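Local coordinates for SUMO-1 cysteine protease S273R (African swine fever virus pig/Kenya/KEN-50/1950, PDB 6LJ9), which acts as a cysteine protease that probably matures the viral polyprotein precursors pp220 and pp62 into core-shell proteins and dampens host innate immune signalling, at residues Lys106-Pro111 and Arg148-Phe153. Residues are numbered along the deposited sequence; the frame is centred on the assembly and turned at random.
Sequences KFFNCP and RPCNTF
Three donors converge on one carbonyl oxygen, Lys106 O, from Asn151 and Thr152, where the chain enters strand 152-158. Thr152 N reaches it nearly end-on (3.3 Å), Thr152 OG1 comes from above the carbonyl plane, 2.9 Å from Lys106 O, and Asn151 N adds a weak bond. The hydroxyl gets there because OG1 sits between the backbone N and carbonyl carbon of its own residue (chi1 47°), which also lays it at the edge of the Phe107 ring. Two residues on from Lys106, Phe108 N donates to Thr152 O at 2.8 Å, and the backbone pairing continues from Phe108 to Gly154. These bonds join 107-109 in parallel to 152-158, so that 107-109 forms one edge of the five-stranded mixed sheet within this chain, in the Ulp1-like catalytic core of this C63-family peptidase. Phe107 and Thr152 share one sheet face; on the other, Phe108 and Phe153 run side by side, pointing the same way. Their rings are turned only 18° apart and meet rim to rim, Phe108 CD1 lying 3.4 Å from Phe153 CD2. Cys150 SG lies at the edge of the Phe108 ring, 5.4 Å from its centroid, a sulfur-aromatic contact, while Val132 of helix 129-134 packs on both residues. Phe153 CZ meets CB of Cys110, a residue tied through its SG to Cys155 in a disulfide. The extended Arg148 chain brings NH2 to Phe107 O in a nearly straight bond (3.0 Å, 164° at the hydrogen); NH2 lies in the carbonyl plane and the oxygen near the guanidinium plane, at its edge, although the two planes are strongly twisted against each other. The same NH2 also bonds Ala101 O.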
# COMPACT_ATOMS: atom_id res chain seq x y z
N LYS B 106 -3.02 4.58 0.51
CA LYS B 106 -2.43 5.63 -0.31
C LYS B 106 -3.35 6.03 -1.46
O LYS B 106 -2.87 6.54 -2.48
CB LYS B 106 -1.06 5.19 -0.85
CG LYS B 106 -0.00 5.00 0.23
CD LYS B 106 1.39 4.90 -0.38
CE LYS B 106 2.45 4.73 0.69
NZ LYS B 106 2.33 3.42 1.40
N PHE B 107 -4.65 5.81 -1.31
CA PHE B 107 -5.63 6.08 -2.35
C PHE B 107 -6.50 7.26 -1.92
O PHE B 107 -7.04 7.27 -0.81
CB PHE B 107 -6.50 4.85 -2.61
CG PHE B 107 -7.71 5.12 -3.46
CD1 PHE B 107 -7.58 5.48 -4.79
CD2 PHE B 107 -8.98 5.01 -2.92
CE1 PHE B 107 -8.69 5.73 -5.57
CE2 PHE B 107 -10.10 5.26 -3.69
CZ PHE B 107 -9.95 5.62 -5.02
N PHE B 108 -6.63 8.25 -2.81
CA PHE B 108 -7.43 9.44 -2.54
C PHE B 108 -8.76 9.30 -3.27
O PHE B 108 -8.80 9.25 -4.50
CB PHE B 108 -6.69 10.70 -2.99
CG PHE B 108 -7.34 11.98 -2.54
CD1 PHE B 108 -8.38 12.53 -3.26
CD2 PHE B 108 -6.90 12.63 -1.40
CE1 PHE B 108 -8.98 13.71 -2.85
CE2 PHE B 108 -7.50 13.81 -0.98
CZ PHE B 108 -8.54 14.35 -1.71
N ASN B 109 -9.85 9.23 -2.51
CA ASN B 109 -11.18 9.15 -3.08
C ASN B 109 -11.78 10.55 -3.17
O ASN B 109 -11.78 11.29 -2.18
CB ASN B 109 -12.07 8.23 -2.23
CG ASN B 109 -12.07 8.61 -0.77
OD1 ASN B 109 -11.05 8.53 -0.09
ND2 ASN B 109 -13.23 9.04 -0.27
N CYS B 110 -12.26 10.91 -4.35
CA CYS B 110 -12.74 12.27 -4.56
C CYS B 110 -14.01 12.51 -3.74
O CYS B 110 -14.80 11.58 -3.55
CB CYS B 110 -13.01 12.51 -6.04
SG CYS B 110 -14.27 11.44 -6.75
N PRO B 111 -14.23 13.73 -3.22
CA PRO B 111 -15.42 13.97 -2.40
C PRO B 111 -16.72 13.88 -3.18
O PRO B 111 -16.72 13.66 -4.40
CB PRO B 111 -15.19 15.39 -1.86
CG PRO B 111 -13.73 15.61 -1.94
CD PRO B 111 -13.28 14.85 -3.17
N ARG B 148 -3.57 12.50 4.34
CA ARG B 148 -2.52 11.50 4.26
C ARG B 148 -1.91 11.54 2.87
O ARG B 148 -2.61 11.90 1.91
CB ARG B 148 -3.07 10.10 4.56
CG ARG B 148 -4.11 9.62 3.57
CD ARG B 148 -4.71 8.28 3.96
NE ARG B 148 -5.55 7.73 2.91
CZ ARG B 148 -6.24 6.61 3.01
NH1 ARG B 148 -6.21 5.91 4.14
NH2 ARG B 148 -6.98 6.18 2.00
N PRO B 149 -0.63 11.19 2.72
CA PRO B 149 -0.02 11.19 1.38
C PRO B 149 -0.59 10.06 0.53
O PRO B 149 -0.60 8.90 0.93
CB PRO B 149 1.47 10.97 1.68
CG PRO B 149 1.49 10.29 3.01
CD PRO B 149 0.33 10.86 3.77
N CYS B 150 -1.07 10.43 -0.66
CA CYS B 150 -1.69 9.50 -1.59
C CYS B 150 -0.98 9.58 -2.93
O CYS B 150 -0.75 10.68 -3.46
CB CYS B 150 -3.18 9.81 -1.77
SG CYS B 150 -4.15 9.74 -0.24
N ASN B 151 -0.62 8.42 -3.49
CA ASN B 151 -0.03 8.33 -4.82
C ASN B 151 -1.01 7.76 -5.84
O ASN B 151 -0.60 7.42 -6.96
CB ASN B 151 1.25 7.50 -4.78
CG ASN B 151 1.07 6.14 -4.13
OD1 ASN B 151 -0.05 5.67 -3.94
ND2 ASN B 151 2.18 5.49 -3.80
N THR B 152 -2.28 7.63 -5.49
CA THR B 152 -3.33 7.25 -6.43
C THR B 152 -4.56 8.11 -6.17
O THR B 152 -4.87 8.45 -5.03
CB THR B 152 -3.71 5.76 -6.34
OG1 THR B 152 -3.90 5.39 -4.96
CG2 THR B 152 -2.62 4.89 -6.95
N PHE B 153 -5.25 8.45 -7.26
CA PHE B 153 -6.45 9.28 -7.21
C PHE B 153 -7.53 8.63 -8.05
O PHE B 153 -7.27 8.18 -9.17
CB PHE B 153 -6.14 10.70 -7.72
CG PHE B 153 -7.34 11.61 -7.74
CD1 PHE B 153 -8.13 11.72 -8.87
CD2 PHE B 153 -7.66 12.38 -6.63
CE1 PHE B 153 -9.22 12.57 -8.89
CE2 PHE B 153 -8.75 13.22 -6.64
CZ PHE B 153 -9.53 13.32 -7.78